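Local coordinates for protein Pab-dependent poly(a)-specific ribonuclease subunit PAN2 (Neurospora crassa, PDB 4CZW) that is the catalytic subunit of a deadenylase complex that shortens mRNA poly(A) tails, releasing 5'-AMP, here as its exonuclease domain and a ubiquitin-protease-like domain that is probably inactive, at residues A[7-15]-A[332-343]; A[43-51]-A[118-126]. All blocks are in the same frame, centred on the assembly; numbering follows the deposited sequence.

Contact 1 (A[7-15]-A[332-343]); sequences PEAPPEYRI and VETKSPQKSHLV
Ile-15 lays its CG1 over one face of the His-341 imidazole, a CH-pi contact 3.6 Å from CG1 to the ring centroid and 26° off the ring normal. The CG1 branch stands beside the backbone N (chi1 -63°), and beyond it the Ile-15 and Lys-339 side chains reach toward each other tip to tip, CD1 lying 3.7 Å from Lys-339 CD, so the aliphatic part of a lysine extends the apolar surface. The same imidazole turns its edge to 7-15: CE1 lies 2.9 Å from Tyr-13 O, close to the ring plane. Its NE2 is hydrogen-bonded to Asn-365, whose ND2 donates to Glu-12 O and Arg-14 O. With an alanine here, Ile-15 CG1 would probably lose the flat surface it lies on, and Asn-365 OD1 its ring partner.

Small and branched residues fill the buried end. Val-332 CG1 meets Ala-9 CB at 3.7 Å, and its CG2 lies 4.0 Å from Tyr-13 CD1. Val-343 CG2 comes to the tyrosine ring's edge, the two side chains crossing at about a right angle. At the outer end, Glu-8 OE2 and Lys-335 NZ form a long salt bridge of 3.6 Å. Irregular 7-15 thus lies against the hairpin of strands 321-334 and 339-347 of the USP-like domain, with strand 361-365 beside Tyr-13 and helix 130-149 touching Leu-342.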
loop_
_atom_site.group_PDB
_atom_site.type_symbol
_atom_site.label_atom_id
_atom_site.label_comp_id
_atom_site.label_asym_id
_atom_site.label_seq_id
_atom_site.Cartn_x
_atom_site.Cartn_y
_atom_site.Cartn_z
ATOM N N PRO A 7 -5.536 -31.109 -8.317
ATOM C CA PRO A 7 -4.263 -31.628 -7.803
ATOM C C PRO A 7 -3.102 -30.667 -8.037
ATOM O O PRO A 7 -2.081 -30.755 -7.356
ATOM C CB PRO A 7 -4.067 -32.923 -8.598
ATOM C CG PRO A 7 -4.849 -32.718 -9.850
ATOM C CD PRO A 7 -6.048 -31.918 -9.437
ATOM N N GLU A 8 -3.264 -29.764 -8.997
ATOM C CA GLU A 8 -2.255 -28.753 -9.281
ATOM C C GLU A 8 -2.904 -27.381 -9.370
ATOM O O GLU A 8 -4.116 -27.272 -9.549
ATOM C CB GLU A 8 -1.512 -29.075 -10.578
ATOM C CG GLU A 8 -0.621 -30.300 -10.496
ATOM C CD GLU A 8 0.003 -30.654 -11.831
ATOM O OE1 GLU A 8 -0.626 -30.377 -12.874
ATOM O OE2 GLU A 8 1.121 -31.211 -11.837
ATOM N N ALA A 9 -2.092 -26.337 -9.242
ATOM C CA ALA A 9 -2.587 -24.970 -9.311
ATOM C C ALA A 9 -3.118 -24.643 -10.702
ATOM O O ALA A 9 -2.374 -24.696 -11.681
ATOM C CB ALA A 9 -1.492 -23.991 -8.920
ATOM N N PRO A 10 -4.414 -24.311 -10.792
ATOM C CA PRO A 10 -5.029 -23.880 -12.052
ATOM C C PRO A 10 -4.401 -22.579 -12.545
ATOM O O PRO A 10 -3.761 -21.889 -11.751
ATOM C CB PRO A 10 -6.504 -23.678 -11.674
ATOM C CG PRO A 10 -6.697 -24.469 -10.424
ATOM C CD PRO A 10 -5.395 -24.365 -9.697
ATOM N N PRO A 11 -4.574 -22.248 -13.836
ATOM C CA PRO A 11 -4.021 -21.008 -14.397
ATOM C C PRO A 11 -4.449 -19.755 -13.630
ATOM O O PRO A 11 -3.736 -18.753 -13.657
ATOM C CB PRO A 11 -4.577 -20.987 -15.829
ATOM C CG PRO A 11 -5.684 -22.000 -15.846
ATOM C CD PRO A 11 -5.275 -23.039 -14.859
ATOM N N GLU A 12 -5.590 -19.821 -12.950
ATOM C CA GLU A 12 -6.070 -18.702 -12.147
ATOM C C GLU A 12 -5.177 -18.458 -10.931
ATOM O O GLU A 12 -5.164 -17.362 -10.371
ATOM C CB GLU A 12 -7.513 -18.946 -11.692
ATOM C CG GLU A 12 -8.545 -18.980 -12.816
ATOM C CD GLU A 12 -8.648 -20.337 -13.493
ATOM O OE1 GLU A 12 -7.727 -21.165 -13.330
ATOM O OE2 GLU A 12 -9.658 -20.576 -14.188
ATOM N N TYR A 13 -4.434 -19.484 -10.528
ATOM C CA TYR A 13 -3.568 -19.393 -9.355
ATOM C C TYR A 13 -2.087 -19.339 -9.715
ATOM O O TYR A 13 -1.245 -19.141 -8.842
ATOM C CB TYR A 13 -3.815 -20.577 -8.416
ATOM C CG TYR A 13 -4.963 -20.382 -7.451
ATOM C CD1 TYR A 13 -4.787 -19.679 -6.267
ATOM C CD2 TYR A 13 -6.217 -20.913 -7.717
ATOM C CE1 TYR A 13 -5.830 -19.502 -5.378
ATOM C CE2 TYR A 13 -7.267 -20.742 -6.835
ATOM C CZ TYR A 13 -7.068 -20.036 -5.667
ATOM O OH TYR A 13 -8.110 -19.864 -4.787
ATOM N N ARG A 14 -1.769 -19.521 -10.993
ATOM C CA ARG A 14 -0.376 -19.555 -11.428
ATOM C C ARG A 14 0.221 -18.158 -11.559
ATOM O O ARG A 14 -0.497 -17.156 -11.525
ATOM C CB ARG A 14 -0.249 -20.300 -12.757
ATOM C CG ARG A 14 -0.656 -21.760 -12.681
ATOM C CD ARG A 14 -0.699 -22.397 -14.058
ATOM N NE ARG A 14 -1.318 -23.720 -14.022
ATOM C CZ ARG A 14 -1.736 -24.377 -15.098
ATOM N NH1 ARG A 14 -1.607 -23.833 -16.300
ATOM N NH2 ARG A 14 -2.288 -25.576 -14.972
ATOM N N ILE A 15 1.541 -18.108 -11.706
ATOM C CA ILE A 15 2.259 -16.846 -11.844
ATOM C C ILE A 15 1.901 -16.131 -13.146
ATOM O O ILE A 15 1.967 -16.715 -14.228
ATOM C CB ILE A 15 3.787 -17.054 -11.797
ATOM C CG1 ILE A 15 4.214 -17.622 -10.439
ATOM C CG2 ILE A 15 4.499 -15.744 -12.086
ATOM C CD1 ILE A 15 5.713 -17.684 -10.241
ATOM N N VAL A 332 1.308 -20.546 -3.088
ATOM C CA VAL A 332 0.939 -21.426 -4.191
ATOM C C VAL A 332 2.171 -22.079 -4.809
ATOM O O VAL A 332 3.042 -21.397 -5.347
ATOM C CB VAL A 332 0.168 -20.666 -5.286
ATOM C CG1 VAL A 332 -0.111 -21.579 -6.468
ATOM C CG2 VAL A 332 -1.127 -20.095 -4.725
ATOM N N GLU A 333 2.235 -23.405 -4.729
ATOM C CA GLU A 333 3.370 -24.151 -5.260
ATOM C C GLU A 333 3.117 -24.636 -6.684
ATOM O O GLU A 333 1.988 -24.961 -7.049
ATOM C CB GLU A 333 3.695 -25.346 -4.360
ATOM C CG GLU A 333 4.090 -24.979 -2.941
ATOM C CD GLU A 333 4.422 -26.195 -2.099
ATOM O OE1 GLU A 333 4.421 -27.317 -2.648
ATOM O OE2 GLU A 333 4.682 -26.031 -0.888
ATOM N N THR A 334 4.177 -24.679 -7.484
ATOM C CA THR A 334 4.107 -25.232 -8.831
ATOM C C THR A 334 5.037 -26.438 -8.915
ATOM O O THR A 334 6.186 -26.365 -8.485
ATOM C CB THR A 334 4.499 -24.190 -9.896
ATOM O OG1 THR A 334 3.683 -23.021 -9.744
ATOM C CG2 THR A 334 4.311 -24.758 -11.295
ATOM N N LYS A 335 4.541 -27.547 -9.459
ATOM C CA LYS A 335 5.297 -28.798 -9.453
ATOM C C LYS A 335 6.546 -28.732 -10.323
ATOM O O LYS A 335 7.628 -29.153 -9.905
ATOM C CB LYS A 335 4.424 -29.969 -9.916
ATOM C CG LYS A 335 5.111 -31.319 -9.740
ATOM C CD LYS A 335 4.415 -32.443 -10.494
ATOM C CE LYS A 335 3.179 -32.944 -9.766
ATOM N NZ LYS A 335 2.627 -34.167 -10.417
ATOM N N SER A 336 6.389 -28.212 -11.535
ATOM C CA SER A 336 7.486 -28.159 -12.494
ATOM C C SER A 336 7.400 -26.921 -13.384
ATOM O O SER A 336 6.426 -26.745 -14.119
ATOM C CB SER A 336 7.501 -29.425 -13.349
ATOM O OG SER A 336 7.849 -30.555 -12.567
ATOM N N PRO A 337 8.421 -26.051 -13.306
ATOM C CA PRO A 337 9.563 -26.190 -12.392
ATOM C C PRO A 337 9.215 -25.783 -10.961
ATOM O O PRO A 337 8.451 -24.839 -10.759
ATOM C CB PRO A 337 10.608 -25.248 -12.994
ATOM C CG PRO A 337 9.808 -24.210 -13.689
ATOM C CD PRO A 337 8.581 -24.904 -14.218
ATOM N N GLN A 338 9.770 -26.496 -9.986
ATOM C CA GLN A 338 9.409 -26.287 -8.588
ATOM C C GLN A 338 9.756 -24.882 -8.104
ATOM O O GLN A 338 10.882 -24.403 -8.270
ATOM C CB GLN A 338 10.082 -27.339 -7.701
ATOM C CG GLN A 338 9.131 -28.041 -6.741
ATOM C CD GLN A 338 8.989 -27.319 -5.415
ATOM O OE1 GLN A 338 9.965 -26.808 -4.865
ATOM N NE2 GLN A 338 7.769 -27.277 -4.892
ATOM N N LYS A 339 8.754 -24.228 -7.519
ATOM C CA LYS A 339 8.869 -22.862 -7.016
ATOM C C LYS A 339 7.720 -22.537 -6.071
ATOM O O LYS A 339 7.103 -23.440 -5.499
ATOM C CB LYS A 339 8.882 -21.849 -8.164
ATOM C CG LYS A 339 7.697 -21.951 -9.130
ATOM C CD LYS A 339 7.672 -20.777 -10.108
ATOM C CE LYS A 339 7.167 -21.192 -11.487
ATOM N NZ LYS A 339 7.555 -20.189 -12.522
ATOM N N SER A 340 7.437 -21.243 -5.926
ATOM C CA SER A 340 6.310 -20.769 -5.125
ATOM C C SER A 340 6.103 -19.268 -5.328
ATOM O O SER A 340 7.060 -18.529 -5.542
ATOM C CB SER A 340 6.523 -21.083 -3.633
ATOM O OG SER A 340 7.661 -20.418 -3.112
ATOM N N HIS A 341 4.852 -18.821 -5.276
ATOM C CA HIS A 341 4.557 -17.390 -5.232
ATOM C C HIS A 341 3.280 -17.178 -4.426
ATOM O O HIS A 341 2.576 -18.139 -4.113
ATOM C CB HIS A 341 4.420 -16.792 -6.638
ATOM C CG HIS A 341 3.030 -16.848 -7.189
ATOM N ND1 HIS A 341 2.449 -18.020 -7.619
ATOM C CD2 HIS A 341 2.108 -15.875 -7.386
ATOM C CE1 HIS A 341 1.227 -17.768 -8.053
ATOM N NE2 HIS A 341 0.996 -16.475 -7.923
ATOM N N LEU A 342 2.982 -15.929 -4.085
ATOM C CA LEU A 342 1.875 -15.654 -3.176
ATOM C C LEU A 342 0.675 -14.999 -3.852
ATOM O O LEU A 342 0.822 -14.171 -4.751
ATOM C CB LEU A 342 2.359 -14.770 -2.028
ATOM C CG LEU A 342 3.650 -15.238 -1.358
ATOM C CD1 LEU A 342 4.122 -14.227 -0.329
ATOM C CD2 LEU A 342 3.463 -16.606 -0.723
ATOM N N VAL A 343 -0.516 -15.382 -3.406
ATOM C CA VAL A 343 -1.750 -14.731 -3.826
ATOM C C VAL A 343 -2.528 -14.308 -2.587
ATOM O O VAL A 343 -2.143 -14.639 -1.465
ATOM C CB VAL A 343 -2.626 -15.650 -4.699
ATOM C CG1 VAL A 343 -1.857 -16.107 -5.932
ATOM C CG2 VAL A 343 -3.114 -16.843 -3.891
#

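Contact 2 (A[43-51]-A[118-126])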
loop_
_atom_site.group_PDB
_atom_site.type_symbol
_atom_site.label_atom_id
_atom_site.label_comp_id
_atom_site.label_asym_id
_atom_site.label_seq_id
_atom_site.Cartn_x
_atom_site.Cartn_y
_atom_site.Cartn_z
ATOM N N ASN A 43 3.629 -7.412 -10.729
ATOM C CA ASN A 43 4.622 -8.265 -10.079
ATOM C C ASN A 43 6.015 -8.240 -10.705
ATOM O O ASN A 43 6.793 -9.178 -10.524
ATOM C CB ASN A 43 4.121 -9.712 -10.058
ATOM C CG ASN A 43 3.762 -10.227 -11.442
ATOM O OD1 ASN A 43 3.965 -9.545 -12.445
ATOM N ND2 ASN A 43 3.228 -11.441 -11.499
ATOM N N ASN A 44 6.332 -7.179 -11.438
ATOM C CA ASN A 44 7.637 -7.072 -12.078
ATOM C C ASN A 44 8.573 -6.163 -11.299
ATOM O O ASN A 44 9.428 -5.489 -11.872
ATOM C CB ASN A 44 7.484 -6.561 -13.504
ATOM C CG ASN A 44 6.774 -5.224 -13.571
ATOM O OD1 ASN A 44 5.867 -4.948 -12.786
ATOM N ND2 ASN A 44 7.187 -4.383 -14.511
ATOM N N ILE A 45 8.395 -6.148 -9.985
ATOM C CA ILE A 45 9.157 -5.271 -9.111
ATOM C C ILE A 45 9.899 -6.103 -8.072
ATOM O O ILE A 45 9.459 -7.192 -7.710
ATOM C CB ILE A 45 8.233 -4.244 -8.416
ATOM C CG1 ILE A 45 7.247 -3.655 -9.429
ATOM C CG2 ILE A 45 9.040 -3.140 -7.747
ATOM C CD1 ILE A 45 6.159 -2.807 -8.813
ATOM N N THR A 46 11.041 -5.600 -7.614
ATOM C CA THR A 46 11.778 -6.245 -6.537
ATOM C C THR A 46 10.909 -6.271 -5.283
ATOM O O THR A 46 10.233 -5.288 -4.978
ATOM C CB THR A 46 13.105 -5.520 -6.248
ATOM O OG1 THR A 46 13.872 -5.432 -7.456
ATOM C CG2 THR A 46 13.911 -6.266 -5.197
ATOM N N ASN A 47 10.922 -7.402 -4.580
ATOM C CA ASN A 47 10.111 -7.603 -3.380
ATOM C C ASN A 47 8.614 -7.482 -3.657
ATOM O O ASN A 47 7.860 -6.983 -2.822
ATOM C CB ASN A 47 10.517 -6.613 -2.283
ATOM C CG ASN A 47 11.992 -6.691 -1.940
ATOM O OD1 ASN A 47 12.561 -7.778 -1.843
ATOM N ND2 ASN A 47 12.619 -5.535 -1.760
ATOM N N SER A 48 8.186 -7.951 -4.827
ATOM C CA SER A 48 6.777 -7.896 -5.205
ATOM C C SER A 48 5.969 -8.989 -4.512
ATOM O O SER A 48 4.766 -9.123 -4.741
ATOM C CB SER A 48 6.620 -8.012 -6.722
ATOM O OG SER A 48 7.176 -9.224 -7.202
ATOM N N TYR A 49 6.634 -9.769 -3.664
ATOM C CA TYR A 49 5.959 -10.774 -2.852
ATOM C C TYR A 49 5.000 -10.097 -1.880
ATOM O O TYR A 49 4.069 -10.718 -1.370
ATOM C CB TYR A 49 6.976 -11.627 -2.085
ATOM C CG TYR A 49 7.682 -10.888 -0.963
ATOM C CD1 TYR A 49 8.866 -10.200 -1.194
ATOM C CD2 TYR A 49 7.166 -10.888 0.328
ATOM C CE1 TYR A 49 9.513 -9.525 -0.173
ATOM C CE2 TYR A 49 7.803 -10.214 1.353
ATOM C CZ TYR A 49 8.975 -9.538 1.099
ATOM O OH TYR A 49 9.610 -8.870 2.121
ATOM N N ALA A 50 5.248 -8.815 -1.633
ATOM C CA ALA A 50 4.479 -8.027 -0.679
ATOM C C ALA A 50 3.048 -7.766 -1.138
ATOM O O ALA A 50 2.198 -7.387 -0.333
ATOM C CB ALA A 50 5.183 -6.707 -0.418
ATOM N N ASN A 51 2.794 -7.967 -2.429
ATOM C CA ASN A 51 1.499 -7.658 -3.031
ATOM C C ASN A 51 0.315 -8.279 -2.296
ATOM O O ASN A 51 -0.661 -7.593 -1.995
ATOM C CB ASN A 51 1.475 -8.107 -4.494
ATOM C CG ASN A 51 2.331 -7.230 -5.387
ATOM O OD1 ASN A 51 2.640 -6.089 -5.043
ATOM N ND2 ASN A 51 2.710 -7.757 -6.545
ATOM N N SER A 118 16.209 -8.164 8.690
ATOM C CA SER A 118 14.924 -8.696 9.129
ATOM C C SER A 118 14.367 -9.715 8.142
ATOM O O SER A 118 13.259 -10.221 8.320
ATOM C CB SER A 118 13.917 -7.563 9.333
ATOM O OG SER A 118 14.370 -6.648 10.316
ATOM N N GLY A 119 15.140 -10.011 7.102
ATOM C CA GLY A 119 14.746 -10.994 6.111
ATOM C C GLY A 119 13.511 -10.599 5.325
ATOM O O GLY A 119 12.614 -11.414 5.109
ATOM N N VAL A 120 13.464 -9.343 4.893
ATOM C CA VAL A 120 12.323 -8.834 4.142
ATOM C C VAL A 120 12.730 -8.396 2.738
ATOM O O VAL A 120 11.898 -7.947 1.950
ATOM C CB VAL A 120 11.655 -7.651 4.868
ATOM C CG1 VAL A 120 11.142 -8.090 6.230
ATOM C CG2 VAL A 120 12.632 -6.495 5.009
ATOM N N LEU A 121 14.018 -8.528 2.432
ATOM C CA LEU A 121 14.534 -8.186 1.111
ATOM C C LEU A 121 14.992 -9.447 0.383
ATOM O O LEU A 121 15.965 -10.084 0.786
ATOM C CB LEU A 121 15.682 -7.182 1.227
ATOM C CG LEU A 121 15.364 -5.891 1.988
ATOM C CD1 LEU A 121 16.600 -5.014 2.109
ATOM C CD2 LEU A 121 14.228 -5.132 1.317
ATOM N N GLU A 122 14.294 -9.791 -0.696
ATOM C CA GLU A 122 14.489 -11.068 -1.381
ATOM C C GLU A 122 15.892 -11.256 -1.960
ATOM O O GLU A 122 16.279 -12.372 -2.308
ATOM C CB GLU A 122 13.451 -11.226 -2.497
ATOM C CG GLU A 122 13.589 -10.225 -3.634
ATOM C CD GLU A 122 12.477 -10.349 -4.659
ATOM O OE1 GLU A 122 11.584 -11.203 -4.469
ATOM O OE2 GLU A 122 12.494 -9.593 -5.653
ATOM N N ASP A 123 16.652 -10.171 -2.064
ATOM C CA ASP A 123 18.010 -10.242 -2.590
ATOM C C ASP A 123 19.037 -10.433 -1.479
ATOM O O ASP A 123 20.134 -10.938 -1.715
ATOM C CB ASP A 123 18.341 -8.983 -3.394
ATOM C CG ASP A 123 17.521 -8.868 -4.664
ATOM O OD1 ASP A 123 17.103 -9.916 -5.199
ATOM O OD2 ASP A 123 17.297 -7.730 -5.127
ATOM N N ILE A 124 18.673 -10.029 -0.266
ATOM C CA ILE A 124 19.594 -10.063 0.866
ATOM C C ILE A 124 19.238 -11.179 1.850
ATOM O O ILE A 124 20.123 -11.845 2.393
ATOM C CB ILE A 124 19.617 -8.699 1.610
ATOM C CG1 ILE A 124 20.429 -7.662 0.826
ATOM C CG2 ILE A 124 20.201 -8.842 3.006
ATOM C CD1 ILE A 124 19.672 -6.991 -0.302
ATOM N N ALA A 125 17.939 -11.388 2.053
ATOM C CA ALA A 125 17.428 -12.317 3.064
ATOM C C ALA A 125 18.025 -13.719 2.976
ATOM O O ALA A 125 18.396 -14.187 1.899
ATOM C CB ALA A 125 15.911 -12.400 2.969
ATOM N N LYS A 126 18.107 -14.380 4.127
ATOM C CA LYS A 126 18.636 -15.736 4.217
ATOM C C LYS A 126 17.680 -16.732 3.568
ATOM O O LYS A 126 18.050 -17.449 2.639
ATOM C CB LYS A 126 18.886 -16.111 5.680
ATOM C CG LYS A 126 19.556 -17.459 5.884
ATOM C CD LYS A 126 19.781 -17.730 7.365
ATOM C CE LYS A 126 20.464 -19.068 7.593
ATOM N NZ LYS A 126 20.661 -19.344 9.044
#
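Asn-47 and Glu-122 grip each other through a reciprocal pair of hydrogen bonds, centred on the type II beta turn from Ile-45 to Ser-48 that leads into helix 51-58 of the USP-like fold. Asn-47 N donates to Glu-122 OE2 at 2.9 Å and 173°, reaching the oxygen from above the carboxylate plane. In return, Glu-122 N donates to Asn-47 OD1, also at 2.9 Å, 16° out of the amide's carbonyl plane. In Glu-122, CG between the backbone N and the carbonyl carbon (chi1 66°), with the chain extended beyond, brings the carboxylate back to Asn-47 N.

The flanking contacts are apolar or mixed. Thr-46 CG2 lies 3.6 Å from Glu-122 OE2, and the Thr-46 side chain crosses that of Asp-123 at about a right angle, while Asn-47 ND2 rests on Leu-121 CD2 at 3.5 Å. Two residues on, Tyr-49 reaches across with its hydroxyl in a hydrogen bond modelled very short, 2.5 Å from OH to Val-120 O, a length not to be pressed; the acceptor lies near the ring plane.

What positions these groups is backbone shape. Asn-47 occupies the third place of the turn with positive phi, a conformation asparagine tolerates better than most residues with a side chain. In active USPs the nucleophilic cysteine stands at the start of this helix; the domain here is predicted to be catalytically inactive. Farther out, Leu-133 of helix 130-149 packs on Tyr-49, and Lys-128 NZ bonds the carbonyls of Glu-122 and Ala-125. The 118-126 loop is folded back on itself at one atom: Leu-121 O accepts from both Ile-124 N and Ala-125 N, the latter at 2.7 Å.

In the fold
Starting from the N terminus, the chain first lays down 7-15, then passes through strand 40-41 to the turn at 43-51. Helices 51-58, 61-71, 81-94 and 103-109 follow before 118-126 returns to that turn, so contact 2 closes a loop within the helical part of the USP-like domain. Only after helix 130-149 and many further elements do strands 321-334 and 339-347 come back to 7-15, where contact 1 closes a much longer loop with contact 2 nested inside it. The two centres lie about 18 Å apart, yet the sites touch: Leu-342 CD1 packs 3.7 Å from Tyr-49 O, joining the beta hairpin to the turn just ahead of helix 51-58.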